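Local coordinates for protein lactococcal phage P2 ORF15 (Lactococcus phage p2, PDB 2WZP) that probably serves as the distal tail protein of the phage baseplate, linking the tail to the proteins that recognise the host cell, at residues L170-V180 / Y207-W218. Residues are numbered along the deposited sequence; the frame is centred on the assembly and turned at random.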
ATOM      1  N   LEU M 170      20.504  27.148 -46.187  1.00 31.59           N
ATOM      2  CA  LEU M 170      21.348  28.311 -46.464  1.00 31.00           C
ATOM      3  C   LEU M 170      22.201  28.088 -47.704  1.00 36.00           C
ATOM      4  O   LEU M 170      22.804  27.026 -47.872  1.00 36.82           O
ATOM      5  CB  LEU M 170      22.301  28.599 -45.295  1.00 31.50           C
ATOM      6  CG  LEU M 170      21.740  29.000 -43.932  1.00 35.46           C
ATOM      7  CD1 LEU M 170      22.861  29.246 -42.963  1.00 33.74           C
ATOM      8  CD2 LEU M 170      20.893  30.261 -44.031  1.00 36.36           C
ATOM      9  N   THR M 171      22.283  29.114 -48.546  1.00 32.84           N
ATOM     10  CA  THR M 171      23.094  29.143 -49.759  1.00 32.33           C
ATOM     11  C   THR M 171      24.221  30.160 -49.569  1.00 36.44           C
ATOM     12  O   THR M 171      23.973  31.277 -49.111  1.00 35.90           O
ATOM     13  CB  THR M 171      22.244  29.552 -50.973  1.00 35.66           C
ATOM     14  OG1 THR M 171      21.077  28.744 -51.035  1.00 41.09           O
ATOM     15  CG2 THR M 171      23.007  29.436 -52.271  1.00 29.53           C
ATOM     16  N   PHE M 172      25.448  29.764 -49.923  1.00 32.94           N
ATOM     17  CA  PHE M 172      26.624  30.622 -49.873  1.00 32.93           C
ATOM     18  C   PHE M 172      27.143  30.748 -51.297  1.00 38.51           C
ATOM     19  O   PHE M 172      27.301  29.733 -51.973  1.00 38.06           O
ATOM     20  CB  PHE M 172      27.676  30.045 -48.927  1.00 34.06           C
ATOM     21  CG  PHE M 172      27.084  29.530 -47.644  1.00 34.90           C
ATOM     22  CD1 PHE M 172      26.647  30.409 -46.658  1.00 38.04           C
ATOM     23  CD2 PHE M 172      26.984  28.161 -47.408  1.00 36.25           C
ATOM     24  CE1 PHE M 172      26.081  29.927 -45.474  1.00 38.68           C
ATOM     25  CE2 PHE M 172      26.455  27.678 -46.213  1.00 38.54           C
ATOM     26  CZ  PHE M 172      25.991  28.564 -45.257  1.00 36.52           C
ATOM     27  N   ASP M 173      27.311  31.991 -51.775  1.00 36.35           N
ATOM     28  CA  ASP M 173      27.761  32.281 -53.132  1.00 36.68           C
ATOM     29  C   ASP M 173      29.015  33.135 -53.106  1.00 36.94           C
ATOM     30  O   ASP M 173      29.022  34.185 -52.472  1.00 36.34           O
ATOM     31  CB  ASP M 173      26.671  33.042 -53.898  1.00 39.66           C
ATOM     32  CG  ASP M 173      25.624  32.170 -54.542  1.00 54.66           C
ATOM     33  OD1 ASP M 173      25.837  31.745 -55.697  1.00 57.20           O
ATOM     34  OD2 ASP M 173      24.546  32.003 -53.938  1.00 60.95           O
ATOM     35  N   LYS M 174      30.043  32.727 -53.843  1.00 31.71           N
ATOM     36  CA  LYS M 174      31.268  33.491 -53.929  1.00 31.50           C
ATOM     37  C   LYS M 174      31.127  34.542 -55.052  1.00 38.79           C
ATOM     38  O   LYS M 174      31.260  34.239 -56.241  1.00 39.71           O
ATOM     39  CB  LYS M 174      32.495  32.582 -54.085  1.00 32.03           C
ATOM     40  CG  LYS M 174      33.826  33.289 -53.856  1.00 34.41           C
ATOM     41  CD  LYS M 174      34.126  33.583 -52.394  1.00 35.13           C
ATOM     42  CE  LYS M 174      35.360  34.461 -52.376  1.00 24.92           C
ATOM     43  NZ  LYS M 174      36.025  34.480 -51.039  1.00 47.40           N
ATOM     44  N   ILE M 175      30.769  35.766 -54.640  1.00 35.38           N
ATOM     45  CA  ILE M 175      30.550  36.919 -55.497  1.00 35.11           C
ATOM     46  C   ILE M 175      31.750  37.835 -55.348  1.00 41.78           C
ATOM     47  O   ILE M 175      32.195  38.123 -54.227  1.00 42.84           O
ATOM     48  CB  ILE M 175      29.224  37.670 -55.137  1.00 38.10           C
ATOM     49  CG1 ILE M 175      28.002  36.738 -54.892  1.00 37.53           C
ATOM     50  CG2 ILE M 175      28.913  38.804 -56.129  1.00 38.92           C
ATOM     51  CD1 ILE M 175      27.460  35.962 -56.088  1.00 41.23           C
ATOM     52  N   GLN M 176      32.277  38.283 -56.480  1.00 39.96           N
ATOM     53  CA  GLN M 176      33.413  39.193 -56.522  1.00 40.40           C
ATOM     54  C   GLN M 176      32.926  40.553 -56.932  1.00 42.05           C
ATOM     55  O   GLN M 176      32.074  40.677 -57.804  1.00 42.50           O
ATOM     56  CB  GLN M 176      34.473  38.705 -57.515  1.00 42.78           C
ATOM     57  CG  GLN M 176      35.394  37.626 -56.940  1.00 77.77           C
ATOM     58  CD  GLN M 176      36.819  38.106 -56.878  1.00113.00           C
ATOM     59  OE1 GLN M 176      37.476  38.327 -57.910  1.00110.86           O
ATOM     60  NE2 GLN M 176      37.322  38.302 -55.663  1.00109.94           N
ATOM     61  N   ASN M 177      33.463  41.574 -56.293  1.00 36.96           N
ATOM     62  CA  ASN M 177      33.181  42.970 -56.589  1.00 35.32           C
ATOM     63  C   ASN M 177      33.742  43.311 -57.967  1.00 38.32           C
ATOM     64  O   ASN M 177      34.697  42.689 -58.419  1.00 39.53           O
ATOM     65  CB  ASN M 177      33.889  43.838 -55.540  1.00 28.58           C
ATOM     66  CG  ASN M 177      33.109  44.082 -54.282  1.00 33.35           C
ATOM     67  OD1 ASN M 177      31.885  43.964 -54.238  1.00 28.68           O
ATOM     68  ND2 ASN M 177      33.800  44.466 -53.239  1.00 21.66           N
ATOM     69  N   GLY M 178      33.186  44.325 -58.603  1.00 33.96           N
ATOM     70  CA  GLY M 178      33.718  44.835 -59.858  1.00 32.04           C
ATOM     71  C   GLY M 178      34.926  45.692 -59.540  1.00 33.25           C
ATOM     72  O   GLY M 178      35.303  45.845 -58.368  1.00 30.90           O
ATOM     73  N   LYS M 179      35.553  46.247 -60.571  1.00 31.10           N
ATOM     74  CA  LYS M 179      36.701  47.125 -60.378  1.00 31.51           C
ATOM     75  C   LYS M 179      36.204  48.574 -60.181  1.00 34.09           C
ATOM     76  O   LYS M 179      35.086  48.915 -60.595  1.00 33.90           O
ATOM     77  CB  LYS M 179      37.632  47.056 -61.602  1.00 34.66           C
ATOM     78  CG  LYS M 179      38.258  45.714 -61.864  1.00 49.11           C
ATOM     79  CD  LYS M 179      39.596  45.948 -62.524  1.00 64.93           C
ATOM     80  CE  LYS M 179      40.219  44.703 -63.132  1.00 76.16           C
ATOM     81  NZ  LYS M 179      39.579  44.328 -64.427  1.00 83.67           N
ATOM     82  N   VAL M 180      37.027  49.412 -59.540  1.00 28.57           N
ATOM     83  CA  VAL M 180      36.724  50.836 -59.360  1.00 26.63           C
ATOM     84  C   VAL M 180      37.296  51.519 -60.583  1.00 28.22           C
ATOM     85  O   VAL M 180      38.516  51.472 -60.802  1.00 27.75           O
ATOM     86  CB  VAL M 180      37.322  51.424 -58.043  1.00 29.28           C
ATOM     87  CG1 VAL M 180      37.088  52.937 -57.952  1.00 28.46           C
ATOM     88  CG2 VAL M 180      36.766  50.710 -56.827  1.00 28.20           C
ATOM     89  N   TYR M 207      30.754  50.081 -57.810  1.00 27.00           N
ATOM     90  CA  TYR M 207      31.842  49.130 -58.093  1.00 26.37           C
ATOM     91  C   TYR M 207      31.524  47.737 -57.568  1.00 31.45           C
ATOM     92  O   TYR M 207      31.830  46.736 -58.210  1.00 31.56           O
ATOM     93  CB  TYR M 207      33.185  49.623 -57.502  1.00 26.33           C
ATOM     94  CG  TYR M 207      33.383  49.290 -56.036  1.00 27.70           C
ATOM     95  CD1 TYR M 207      34.106  48.162 -55.646  1.00 29.77           C
ATOM     96  CD2 TYR M 207      32.779  50.050 -55.038  1.00 27.96           C
ATOM     97  CE1 TYR M 207      34.232  47.809 -54.298  1.00 28.18           C
ATOM     98  CE2 TYR M 207      32.898  49.706 -53.691  1.00 27.83           C
ATOM     99  CZ  TYR M 207      33.636  48.593 -53.327  1.00 32.47           C
ATOM    100  OH  TYR M 207      33.798  48.286 -51.997  1.00 33.24           O
ATOM    101  N   GLY M 208      30.950  47.706 -56.378  1.00 27.17           N
ATOM    102  CA  GLY M 208      30.682  46.504 -55.636  1.00 25.89           C
ATOM    103  C   GLY M 208      30.081  46.880 -54.319  1.00 28.48           C
ATOM    104  O   GLY M 208      29.467  47.933 -54.206  1.00 27.25           O
ATOM    105  N   GLU M 209      30.213  46.000 -53.352  1.00 27.28           N
ATOM    106  CA  GLU M 209      29.670  46.156 -51.998  1.00 28.90           C
ATOM    107  C   GLU M 209      30.796  46.006 -50.987  1.00 35.75           C
ATOM    108  O   GLU M 209      31.752  45.255 -51.227  1.00 36.05           O
ATOM    109  CB  GLU M 209      28.617  45.065 -51.697  1.00 29.75           C
ATOM    110  CG  GLU M 209      27.436  45.003 -52.641  1.00 38.34           C
ATOM    111  CD  GLU M 209      26.053  45.119 -52.030  1.00 49.60           C
ATOM    112  OE1 GLU M 209      25.878  44.736 -50.850  1.00 27.72           O
ATOM    113  OE2 GLU M 209      25.135  45.584 -52.748  1.00 31.92           O
ATOM    114  N   SER M 210      30.687  46.689 -49.856  1.00 33.71           N
ATOM    115  CA  SER M 210      31.707  46.499 -48.820  1.00 34.07           C
ATOM    116  C   SER M 210      31.352  45.146 -48.188  1.00 37.13           C
ATOM    117  O   SER M 210      30.159  44.852 -47.984  1.00 36.20           O
ATOM    118  CB  SER M 210      31.724  47.645 -47.815  1.00 37.01           C
ATOM    119  OG  SER M 210      30.483  47.694 -47.143  1.00 52.78           O
ATOM    120  N   ASP M 211      32.374  44.270 -48.040  1.00 32.39           N
ATOM    121  CA  ASP M 211      32.242  42.906 -47.534  1.00 30.85           C
ATOM    122  C   ASP M 211      31.271  42.066 -48.404  1.00 34.92           C
ATOM    123  O   ASP M 211      30.330  41.474 -47.880  1.00 35.69           O
ATOM    124  CB  ASP M 211      31.879  42.918 -46.041  1.00 31.64           C
ATOM    125  CG  ASP M 211      32.024  41.608 -45.282  1.00 42.54           C
ATOM    126  OD1 ASP M 211      32.836  40.749 -45.716  1.00 39.07           O
ATOM    127  OD2 ASP M 211      31.394  41.480 -44.195  1.00 51.69           O
ATOM    128  N   ILE M 212      31.515  42.009 -49.751  1.00 28.25           N
ATOM    129  CA  ILE M 212      30.704  41.213 -50.695  1.00 26.20           C
ATOM    130  C   ILE M 212      30.806  39.711 -50.311  1.00 34.31           C
ATOM    131  O   ILE M 212      29.903  38.895 -50.553  1.00 34.79           O
ATOM    132  CB  ILE M 212      31.127  41.492 -52.163  1.00 27.22           C
ATOM    133  CG1 ILE M 212      30.144  40.915 -53.200  1.00 27.33           C
ATOM    134  CG2 ILE M 212      32.563  41.047 -52.463  1.00 26.43           C
ATOM    135  CD1 ILE M 212      28.822  41.596 -53.316  1.00 38.65           C
ATOM    136  N   ASP M 213      31.904  39.403 -49.646  1.00 32.37           N
ATOM    137  CA  ASP M 213      32.297  38.114 -49.161  1.00 33.34           C
ATOM    138  C   ASP M 213      31.321  37.553 -48.168  1.00 36.81           C
ATOM    139  O   ASP M 213      31.129  36.344 -48.129  1.00 37.02           O
ATOM    140  CB  ASP M 213      33.670  38.233 -48.542  1.00 36.37           C
ATOM    141  CG  ASP M 213      34.481  37.008 -48.756  1.00 61.08           C
ATOM    142  OD1 ASP M 213      34.811  36.331 -47.738  1.00 67.29           O
ATOM    143  OD2 ASP M 213      34.760  36.689 -49.936  1.00 65.83           O
ATOM    144  N   ARG M 214      30.634  38.413 -47.430  1.00 33.61           N
ATOM    145  CA  ARG M 214      29.628  37.976 -46.460  1.00 32.59           C
ATOM    146  C   ARG M 214      28.564  37.056 -47.086  1.00 38.26           C
ATOM    147  O   ARG M 214      27.961  36.272 -46.372  1.00 41.37           O
ATOM    148  CB  ARG M 214      28.995  39.191 -45.755  1.00 27.21           C
ATOM    149  CG  ARG M 214      27.760  39.738 -46.436  1.00 29.00           C
ATOM    150  CD  ARG M 214      27.444  41.154 -46.063  1.00 27.66           C
ATOM    151  NE  ARG M 214      27.465  41.969 -47.266  1.00 39.72           N
ATOM    152  CZ  ARG M 214      26.397  42.531 -47.785  1.00 48.69           C
ATOM    153  NH1 ARG M 214      25.228  42.420 -47.183  1.00 59.35           N
ATOM    154  NH2 ARG M 214      26.487  43.222 -48.896  1.00 25.48           N
ATOM    155  N   LEU M 215      28.347  37.150 -48.407  1.00 33.96           N
ATOM    156  CA  LEU M 215      27.351  36.365 -49.157  1.00 32.37           C
ATOM    157  C   LEU M 215      27.783  34.901 -49.392  1.00 36.27           C
ATOM    158  O   LEU M 215      26.974  34.064 -49.801  1.00 35.99           O
ATOM    159  CB  LEU M 215      26.989  37.081 -50.495  1.00 31.21           C
ATOM    160  CG  LEU M 215      26.499  38.542 -50.418  1.00 33.20           C
ATOM    161  CD1 LEU M 215      26.285  39.100 -51.793  1.00 33.47           C
ATOM    162  CD2 LEU M 215      25.192  38.662 -49.671  1.00 32.53           C
ATOM    163  N   SER M 216      29.065  34.599 -49.121  1.00 32.66           N
ATOM    164  CA  SER M 216      29.652  33.263 -49.263  1.00 31.62           C
ATOM    165  C   SER M 216      29.896  32.641 -47.881  1.00 36.02           C
ATOM    166  O   SER M 216      30.460  31.562 -47.790  1.00 36.56           O
ATOM    167  CB  SER M 216      30.981  33.361 -50.006  1.00 32.48           C
ATOM    168  OG  SER M 216      31.961  33.992 -49.195  1.00 36.39           O
ATOM    169  N   ARG M 217      29.499  33.332 -46.822  1.00 31.87           N
ATOM    170  CA  ARG M 217      29.765  32.937 -45.450  1.00 30.89           C
ATOM    171  C   ARG M 217      28.553  32.610 -44.633  1.00 36.90           C
ATOM    172  O   ARG M 217      27.489  33.198 -44.809  1.00 39.34           O
ATOM    173  CB  ARG M 217      30.517  34.045 -44.733  1.00 27.43           C
ATOM    174  CG  ARG M 217      31.925  34.299 -45.253  1.00 28.75           C
ATOM    175  CD  ARG M 217      32.737  35.013 -44.209  1.00 25.30           C
ATOM    176  NE  ARG M 217      32.009  36.146 -43.664  1.00 40.89           N
ATOM    177  CZ  ARG M 217      32.220  37.394 -44.049  1.00 49.78           C
ATOM    178  NH1 ARG M 217      33.154  37.668 -44.955  1.00 41.88           N
ATOM    179  NH2 ARG M 217      31.509  38.383 -43.530  1.00 31.43           N
ATOM    180  N   TRP M 218      28.761  31.722 -43.673  1.00 32.40           N
ATOM    181  CA  TRP M 218      27.786  31.323 -42.682  1.00 31.65           C
ATOM    182  C   TRP M 218      28.155  32.061 -41.417  1.00 36.49           C
ATOM    183  O   TRP M 218      29.268  31.912 -40.922  1.00 34.31           O
ATOM    184  CB  TRP M 218      27.863  29.807 -42.453  1.00 29.60           C
ATOM    185  CG  TRP M 218      26.856  29.235 -41.501  1.00 30.30           C
ATOM    186  CD1 TRP M 218      25.790  29.876 -40.930  1.00 32.94           C
ATOM    187  CD2 TRP M 218      26.804  27.877 -41.037  1.00 30.02           C
ATOM    188  NE1 TRP M 218      25.108  29.012 -40.104  1.00 31.77           N
ATOM    189  CE2 TRP M 218      25.707  27.777 -40.155  1.00 33.12           C
ATOM    190  CE3 TRP M 218      27.593  26.731 -41.270  1.00 31.41           C
ATOM    191  CZ2 TRP M 218      25.391  26.584 -39.491  1.00 32.75           C
ATOM    192  CZ3 TRP M 218      27.259  25.539 -40.632  1.00 32.39           C
ATOM    193  CH2 TRP M 218      26.177  25.475 -39.751  1.00 32.90           C
TER
HETATM  194  O   HOH W   1      24.512  33.856 -50.106  1.00 41.06           O
HETATM  195  O   HOH W   2      30.606  36.410 -51.822  1.00 26.81           O
HETATM  196  O   HOH W   3      34.513  37.732 -52.601  1.00 37.44           O
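Asn-177 holds its CG beside its backbone N (chi1 -87°), which lowers the amide onto the backbone of Glu-209, while Lys-174 bends at chi2 (75°) so that its ammonium reaches Asp-213. The amide of Asn-177 grips Glu-209 twice, which fixes its rotation. Its OD1 accepts from Glu-209 N at 2.8 Å, the donor standing above the carbonyl plane, and its ND2 donates to Glu-209 O, which lies nearly in the amide plane, at 3.0 Å. Tyr-207 lies obliquely beside it, CE1 toward ND2, and Val-180 CG2 comes within 3.8 Å of Tyr-207 CG.

Lys-174 NZ meets the syn lone pair of Asp-213 OD2 at 2.8 Å, and a water ties that oxygen to Ile-175 O. Arg-217 clasps Asp-211 end-on through both terminal nitrogens, and its NH1 makes a longer salt bridge to Asp-213 OD1.

The segments form the root of the arm that extends from the beta-sheet core of the Dit C-terminal domain: 170-180 runs out of edge strand 165-173, while the chain returns along 207-218 through a 3-10 turn into strand 218-220. Here Asp-173 N bonds to Leu-215 O at 2.9 Å. The side chains of Ile-175 and Ile-212 cross at about a right angle, CG2 of the first 3.8 Å from CG1 of the second; both also pack on aromatic side chains of another protein's chain. Toward the core, Leu-170 CD1 sits over the face of the Trp-218 five-membered ring, 3.9 Å from its centroid, and Phe-172 CE1 touches Trp-218 CB at 3.5 Å, with Phe-317 edge-to-face against the Phe-172 ring.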